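PDB 3HR6: putative surface-anchored fimbrial subunit from Corynebacterium diphtheriae, which forms, as the major pilin SpaA, the shaft of a cell-wall-anchored pilus and is built of tandem Ig-like modules. Local coordinates for residues E65-G70 with S114-V119; F39-V44 with A89-L94; K140-S145 with E177-T182. All coordinates share one frame; numbering follows the deposited sequence.

Contact 1: residues E65-G70 with S114-V119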
# COMPACT_ATOMS: atom_id res chain seq x y z
N GLU A 65 21.70 -18.70 -21.24
CA GLU A 65 21.86 -20.16 -21.14
C GLU A 65 21.87 -20.63 -19.68
O GLU A 65 21.49 -21.76 -19.39
CB GLU A 65 23.15 -20.62 -21.83
CG GLU A 65 23.33 -20.13 -23.29
CD GLU A 65 22.34 -20.78 -24.27
OE1 GLU A 65 21.95 -21.94 -24.05
OE2 GLU A 65 21.97 -20.12 -25.28
N LEU A 66 22.30 -19.75 -18.77
CA LEU A 66 22.43 -20.10 -17.34
C LEU A 66 21.22 -19.68 -16.53
O LEU A 66 20.97 -20.23 -15.45
CB LEU A 66 23.67 -19.41 -16.76
CG LEU A 66 24.98 -19.77 -17.44
CD1 LEU A 66 26.11 -18.91 -16.88
CD2 LEU A 66 25.27 -21.26 -17.26
N TYR A 67 20.49 -18.71 -17.05
CA TYR A 67 19.43 -18.07 -16.30
C TYR A 67 18.55 -17.31 -17.28
O TYR A 67 19.05 -16.51 -18.07
CB TYR A 67 20.04 -17.12 -15.27
CG TYR A 67 19.05 -16.41 -14.39
CD1 TYR A 67 18.81 -16.83 -13.08
CD2 TYR A 67 18.35 -15.30 -14.86
CE1 TYR A 67 17.90 -16.18 -12.27
CE2 TYR A 67 17.44 -14.63 -14.05
CZ TYR A 67 17.23 -15.07 -12.77
OH TYR A 67 16.32 -14.40 -11.99
N THR A 68 17.25 -17.55 -17.23
CA THR A 68 16.33 -16.89 -18.15
C THR A 68 14.92 -16.93 -17.56
O THR A 68 14.60 -17.85 -16.82
CB THR A 68 16.40 -17.51 -19.58
OG1 THR A 68 15.54 -16.79 -20.48
CG2 THR A 68 16.03 -19.00 -19.59
N ASN A 69 14.13 -15.90 -17.86
CA ASN A 69 12.76 -15.77 -17.36
C ASN A 69 12.64 -15.74 -15.83
O ASN A 69 11.68 -16.26 -15.25
CB ASN A 69 11.87 -16.88 -17.98
CG ASN A 69 10.37 -16.59 -17.87
OD1 ASN A 69 9.95 -15.52 -17.43
ND2 ASN A 69 9.55 -17.56 -18.28
N GLY A 70 13.61 -15.11 -15.16
CA GLY A 70 13.60 -14.99 -13.70
C GLY A 70 13.92 -16.25 -12.89
O GLY A 70 13.60 -16.32 -11.69
N SER A 114 19.90 -5.97 -9.63
CA SER A 114 21.00 -6.24 -10.51
C SER A 114 20.68 -7.46 -11.36
O SER A 114 20.00 -8.37 -10.90
CB SER A 114 22.27 -6.51 -9.70
OG SER A 114 22.54 -5.47 -8.76
N GLN A 115 21.15 -7.44 -12.60
CA GLN A 115 21.10 -8.60 -13.47
C GLN A 115 22.06 -9.67 -12.95
O GLN A 115 23.03 -9.37 -12.24
CB GLN A 115 21.54 -8.23 -14.88
CG GLN A 115 20.82 -7.01 -15.43
CD GLN A 115 19.38 -7.29 -15.64
OE1 GLN A 115 19.04 -8.31 -16.27
NE2 GLN A 115 18.51 -6.40 -15.15
N PRO A 116 21.81 -10.94 -13.33
CA PRO A 116 22.80 -11.97 -13.05
C PRO A 116 24.15 -11.68 -13.66
O PRO A 116 24.24 -11.06 -14.72
CB PRO A 116 22.18 -13.22 -13.68
CG PRO A 116 20.73 -12.91 -13.72
CD PRO A 116 20.63 -11.49 -14.02
N PHE A 117 25.22 -12.10 -12.97
CA PHE A 117 26.54 -11.90 -13.49
C PHE A 117 27.50 -12.98 -13.02
O PHE A 117 27.31 -13.59 -11.99
CB PHE A 117 27.06 -10.50 -13.12
CG PHE A 117 27.28 -10.28 -11.64
CD1 PHE A 117 28.54 -10.46 -11.07
CD2 PHE A 117 26.24 -9.87 -10.83
CE1 PHE A 117 28.75 -10.28 -9.73
CE2 PHE A 117 26.44 -9.69 -9.47
CZ PHE A 117 27.70 -9.85 -8.93
N LEU A 118 28.53 -13.20 -13.82
CA LEU A 118 29.50 -14.26 -13.58
C LEU A 118 30.65 -13.72 -12.72
O LEU A 118 31.03 -12.54 -12.83
CB LEU A 118 30.06 -14.78 -14.90
CG LEU A 118 29.10 -15.49 -15.87
CD1 LEU A 118 29.73 -15.62 -17.26
CD2 LEU A 118 28.69 -16.83 -15.29
N VAL A 119 31.16 -14.59 -11.84
CA VAL A 119 32.34 -14.30 -11.01
C VAL A 119 33.19 -15.56 -10.94
O VAL A 119 32.72 -16.59 -10.47
CB VAL A 119 31.98 -13.94 -9.55
CG1 VAL A 119 33.18 -13.44 -8.82
CG2 VAL A 119 30.87 -12.87 -9.50
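Pro116 sets the CG corner of its ring over one face of the Tyr67 ring, 3.8 Å from Pro116 CG to the Tyr67 ring centroid. That line runs 23° off the ring normal, so this is a CH-pi contact made over the face but shifted toward the rim. The shift is toward the CD2 and CE2 side: Pro116 CG lies 3.6 Å from Tyr67 CD2, the nearest ring atom. A second, purely apolar touch follows one residue back in one segment and two residues on in the other, where Leu66 CD1 meets Leu118 CD2 at 3.7 Å and the two leucine side chains cross at about a right angle. No hydrogen bond joins the segments, so the contact rests on these two side-chain pairs; the segments bury 136 Å² between them. The contact packs the weakly bonded helix 63-66 and short strand 67-68 against strand 117-124 of the N-terminal pilin domain, a beta-sheet module. Tyr67 carries CG anti to its own nitrogen (chi1 -179°), and with CB already directed at the other segment this brings a ring face against Pro116 CG. Leu118 sets off to one side, but its CD2 branch reaches Leu66. Behind the first shell, Tyr67 also rests on Val102 and Arg113, and Pro116 on Leu100. Backbone bonding of Leu66 with Thr73 and of Phe117 with Val101 ties each segment to its own neighbour.

Contact 2: residues F39-V44 with A89-L94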
# COMPACT_ATOMS: atom_id res chain seq x y z
N PHE A 39 20.77 -12.16 -2.41
CA PHE A 39 21.49 -12.75 -3.49
C PHE A 39 21.53 -14.24 -3.36
O PHE A 39 21.71 -14.76 -2.27
CB PHE A 39 22.92 -12.23 -3.51
CG PHE A 39 23.02 -10.79 -3.86
CD1 PHE A 39 23.18 -10.38 -5.18
CD2 PHE A 39 22.99 -9.84 -2.86
CE1 PHE A 39 23.27 -9.03 -5.50
CE2 PHE A 39 23.07 -8.52 -3.16
CZ PHE A 39 23.22 -8.10 -4.49
N THR A 40 21.41 -14.91 -4.49
CA THR A 40 21.69 -16.33 -4.56
C THR A 40 22.99 -16.53 -5.36
O THR A 40 23.19 -15.96 -6.45
CB THR A 40 20.51 -17.09 -5.17
OG1 THR A 40 19.36 -16.87 -4.36
CG2 THR A 40 20.80 -18.58 -5.24
N LEU A 41 23.88 -17.35 -4.79
CA LEU A 41 25.07 -17.81 -5.46
C LEU A 41 24.81 -19.18 -6.10
O LEU A 41 24.33 -20.09 -5.44
CB LEU A 41 26.24 -17.89 -4.48
CG LEU A 41 27.62 -18.17 -5.10
CD1 LEU A 41 28.14 -16.94 -5.89
CD2 LEU A 41 28.61 -18.60 -4.03
N TYR A 42 25.10 -19.29 -7.39
CA TYR A 42 25.08 -20.55 -8.14
C TYR A 42 26.47 -20.88 -8.66
O TYR A 42 27.22 -19.97 -9.06
CB TYR A 42 24.18 -20.43 -9.37
CG TYR A 42 22.72 -20.19 -9.06
CD1 TYR A 42 21.87 -21.28 -8.89
CD2 TYR A 42 22.19 -18.92 -8.98
CE1 TYR A 42 20.54 -21.11 -8.62
CE2 TYR A 42 20.85 -18.72 -8.73
CZ TYR A 42 20.03 -19.84 -8.52
OH TYR A 42 18.70 -19.70 -8.26
N ARG A 43 26.78 -22.17 -8.71
CA ARG A 43 27.99 -22.65 -9.40
C ARG A 43 27.65 -22.95 -10.86
O ARG A 43 26.60 -23.53 -11.14
CB ARG A 43 28.53 -23.91 -8.74
CG ARG A 43 29.79 -24.48 -9.44
CD ARG A 43 30.54 -25.49 -8.59
NE ARG A 43 30.74 -24.97 -7.23
CZ ARG A 43 30.12 -25.39 -6.12
NH1 ARG A 43 29.23 -26.39 -6.15
NH2 ARG A 43 30.39 -24.80 -4.96
N VAL A 44 28.49 -22.51 -11.79
CA VAL A 44 28.30 -22.84 -13.20
C VAL A 44 28.81 -24.26 -13.44
O VAL A 44 30.00 -24.55 -13.28
CB VAL A 44 28.98 -21.84 -14.13
CG1 VAL A 44 28.73 -22.21 -15.59
CG2 VAL A 44 28.44 -20.45 -13.85
N ALA A 89 27.28 -9.43 1.42
CA ALA A 89 26.85 -10.82 1.57
C ALA A 89 28.06 -11.63 1.17
O ALA A 89 28.42 -11.65 -0.00
CB ALA A 89 25.66 -11.14 0.66
N LYS A 90 28.73 -12.23 2.16
CA LYS A 90 29.93 -13.04 1.92
C LYS A 90 29.64 -14.55 1.85
O LYS A 90 29.20 -15.16 2.83
CB LYS A 90 31.00 -12.80 2.99
CG LYS A 90 32.32 -13.42 2.65
CD LYS A 90 33.46 -12.96 3.54
CE LYS A 90 34.67 -13.82 3.35
NZ LYS A 90 35.88 -13.21 3.94
N PHE A 91 29.92 -15.14 0.69
CA PHE A 91 29.78 -16.58 0.48
C PHE A 91 31.17 -17.17 0.64
O PHE A 91 32.01 -17.00 -0.22
CB PHE A 91 29.21 -16.85 -0.92
CG PHE A 91 27.84 -16.29 -1.14
CD1 PHE A 91 26.71 -17.01 -0.78
CD2 PHE A 91 27.66 -15.01 -1.66
CE1 PHE A 91 25.46 -16.50 -0.97
CE2 PHE A 91 26.39 -14.48 -1.84
CZ PHE A 91 25.30 -15.22 -1.49
N ASP A 92 31.39 -17.85 1.77
CA ASP A 92 32.72 -18.24 2.23
C ASP A 92 32.92 -19.75 2.02
O ASP A 92 31.95 -20.47 1.80
CB ASP A 92 32.86 -17.85 3.72
CG ASP A 92 34.33 -17.72 4.19
OD1 ASP A 92 35.28 -18.13 3.47
OD2 ASP A 92 34.53 -17.19 5.30
N ASN A 93 34.17 -20.20 2.06
CA ASN A 93 34.52 -21.64 2.00
C ASN A 93 34.06 -22.30 0.68
O ASN A 93 33.47 -23.39 0.68
CB ASN A 93 33.92 -22.35 3.23
CG ASN A 93 34.61 -23.66 3.56
OD1 ASN A 93 35.83 -23.79 3.42
ND2 ASN A 93 33.83 -24.63 4.04
N LEU A 94 34.35 -21.62 -0.44
CA LEU A 94 33.92 -22.06 -1.77
C LEU A 94 35.00 -22.82 -2.52
O LEU A 94 36.19 -22.48 -2.44
CB LEU A 94 33.54 -20.86 -2.64
CG LEU A 94 32.38 -19.99 -2.14
CD1 LEU A 94 32.14 -18.83 -3.13
CD2 LEU A 94 31.12 -20.82 -1.96
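Two strands that share no hydrogen bond face each other here through a leucine whose beta carbon, rather than a methyl, sits over an aromatic ring. Leu41 CB lies 3.8 Å from the Phe91 ring centroid and 12° off the normal, a CH-pi contact over the middle of the face. The strands are 38-44 and 89-94 of the N-terminal pilin domain, and they pack through side chains in the interior of its Ig-like beta fold: Leu41 and Phe91 have their CA atoms 7.7 Å apart, and the segments bury 266 Å² between them. Strand 38-44 bonds instead to 76-83 and 97-103, and 89-94 to 5-13. The side chains of Leu41 and Phe91 run antiparallel past one another, and Leu41 touches Leu94 as well. Its CG is anti to the backbone N (chi1 -171°), carrying CD2 to the root of the phenylalanine side chain, where Leu41 CD2 meets Phe91 CB at 3.6 Å. The same methyl then meets Leu94 tip to tip, Leu41 CD2 to Leu94 CD1 being 3.7 Å. Phe91 and Leu94 can both face Leu41 because Asn93 and Leu94 lie opposite Thr5 in a G1 beta bulge, whose extra residue accompanies a corner in the chain at Asn93; Asn93 N donates to Asp92 OD1 on the anti side, in a bent bond tilted out of the carboxylate plane. Val101 touches both Leu41 and Phe39 from strand 97-103. At the edge of the Phe91 ring, in its plane, the far carbon Phe91 CZ stands 3.7 Å from Phe39 O, the carbonyl hydrogen-bonded to Thr81 OG1.

Contact 3: residues K140-S145 with E177-T182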
# COMPACT_ATOMS: atom_id res chain seq x y z
N LYS A 140 25.14 -3.16 -9.09
CA LYS A 140 24.33 -1.97 -8.84
C LYS A 140 22.86 -2.29 -8.96
O LYS A 140 22.44 -3.04 -9.83
CB LYS A 140 24.65 -0.87 -9.87
CG LYS A 140 25.82 0.02 -9.52
CD LYS A 140 27.14 -0.68 -9.26
CE LYS A 140 28.11 -0.81 -10.45
NZ LYS A 140 29.42 -1.43 -9.99
N HIS A 141 22.07 -1.70 -8.08
CA HIS A 141 20.61 -1.73 -8.19
C HIS A 141 20.11 -0.31 -8.01
O HIS A 141 20.86 0.59 -7.65
CB HIS A 141 19.98 -2.62 -7.13
CG HIS A 141 20.19 -2.12 -5.74
ND1 HIS A 141 21.25 -2.51 -4.96
CD2 HIS A 141 19.51 -1.20 -5.02
CE1 HIS A 141 21.21 -1.87 -3.81
NE2 HIS A 141 20.16 -1.07 -3.81
N GLN A 142 18.83 -0.11 -8.32
CA GLN A 142 18.22 1.21 -8.19
C GLN A 142 17.06 1.12 -7.24
O GLN A 142 16.28 0.19 -7.26
CB GLN A 142 17.80 1.81 -9.54
CG GLN A 142 18.95 2.11 -10.52
CD GLN A 142 19.46 0.93 -11.29
OE1 GLN A 142 18.69 0.26 -12.00
NE2 GLN A 142 20.76 0.65 -11.18
N ALA A 143 16.95 2.14 -6.40
CA ALA A 143 15.90 2.21 -5.43
C ALA A 143 14.55 2.58 -6.08
O ALA A 143 14.48 3.24 -7.11
CB ALA A 143 16.26 3.26 -4.35
N LEU A 144 13.50 2.13 -5.42
CA LEU A 144 12.12 2.52 -5.68
C LEU A 144 11.70 3.51 -4.59
O LEU A 144 11.88 3.27 -3.38
CB LEU A 144 11.21 1.31 -5.65
CG LEU A 144 11.36 0.42 -6.89
CD1 LEU A 144 10.92 -1.02 -6.60
CD2 LEU A 144 10.56 1.06 -7.99
N SER A 145 11.12 4.61 -5.01
CA SER A 145 10.62 5.61 -4.07
C SER A 145 9.31 5.14 -3.50
O SER A 145 8.56 4.45 -4.18
CB SER A 145 10.36 6.93 -4.80
OG SER A 145 11.58 7.44 -5.31
N GLU A 177 14.83 6.00 -12.47
CA GLU A 177 15.80 5.85 -13.53
C GLU A 177 16.57 4.54 -13.28
O GLU A 177 17.06 4.29 -12.16
CB GLU A 177 16.77 7.02 -13.66
CG GLU A 177 17.77 6.86 -14.77
CD GLU A 177 18.68 8.05 -14.96
OE1 GLU A 177 18.51 9.04 -14.22
OE2 GLU A 177 19.54 7.97 -15.86
N ILE A 178 16.62 3.70 -14.31
CA ILE A 178 17.32 2.41 -14.23
C ILE A 178 18.58 2.41 -15.11
O ILE A 178 18.77 3.26 -15.98
CB ILE A 178 16.39 1.23 -14.55
CG1 ILE A 178 15.99 1.23 -16.03
CG2 ILE A 178 15.16 1.21 -13.56
CD1 ILE A 178 15.10 0.02 -16.42
N ALA A 179 19.44 1.43 -14.85
CA ALA A 179 20.69 1.26 -15.55
C ALA A 179 20.49 1.38 -17.06
O ALA A 179 19.57 0.78 -17.62
CB ALA A 179 21.28 -0.09 -15.20
N SER A 180 21.36 2.16 -17.72
CA SER A 180 21.30 2.36 -19.18
C SER A 180 21.18 1.04 -19.93
O SER A 180 21.84 0.07 -19.58
CB SER A 180 22.56 3.07 -19.67
OG SER A 180 23.71 2.38 -19.21
N ASN A 181 20.34 1.03 -20.97
CA ASN A 181 20.12 -0.14 -21.81
C ASN A 181 19.58 -1.41 -21.12
O ASN A 181 19.58 -2.48 -21.74
CB ASN A 181 21.38 -0.45 -22.61
CG ASN A 181 21.93 0.79 -23.31
OD1 ASN A 181 23.13 1.06 -23.27
ND2 ASN A 181 21.04 1.56 -23.93
N THR A 182 19.15 -1.29 -19.85
CA THR A 182 18.35 -2.34 -19.19
C THR A 182 16.88 -2.02 -19.27
O THR A 182 16.50 -0.88 -19.55
CB THR A 182 18.75 -2.62 -17.71
OG1 THR A 182 18.50 -1.48 -16.86
CG2 THR A 182 20.20 -3.04 -17.63
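Segment 140-145, on strand 131-143, comes nearest the non-regular segment 177-182 at Gln142 and Ile178, whose CA atoms are 6.2 Å apart, just ahead of a type II turn from Ala179 to Thr182. Gln142 carries the contact: its first torsion sets Gln142 CG 3.3 Å from Glu177 O, and the bend at chi2 (81°) then turns the amide toward Ala179 N. Ala179 N donates to Gln142 OE1 at 3.2 Å with an N-H...O angle of 152°. The donor stands above the carbonyl plane, 75° out of it, so the bond uses no lone-pair direction. Gln142 OE1 also lies 3.4 Å from Ile178 CA, and the amide's other end, NE2, bonds to Gly14 O, fixing the rotation of the group. One segment belongs to the pilin D1 family region and the other to the Cna-B-like one, so the contact bridges successive Ig-like modules. Within the turn Ala179 O takes two donors from the same face of its plane, the backbone N and the hydroxyl of Thr182; Thr182 OG1 lies 2.6 Å from Ala179 O. Val112 of strand 111-112 touches both Gln142 and Ile178, while Leu15 meets the Glu177 side chain.

In the fold
Contacts 1 and 2 lie within the N-terminal pilin domain, their centres about 14 Å apart; their segments alternate along the chain, and Leu118 CD2 lies 3.9 Å from Val44 CG2 of segment 39-44. Contact 3 comes later in sequence, after contact 1 has closed, and reaches across to the next domain, its centre about 17 Å from that of contact 1 and 24 Å from that of contact 2. All three reach the same mixed sheet, in which strands 117-124 and 131-143 are neighbours. Ser114 OG lies 2.7 Å from Lys140 O, a probable hydrogen bond consistent with coupling of contact 1 to the module junction; contacts 2 and 3 do not touch, their nearest atoms about 6 Å apart.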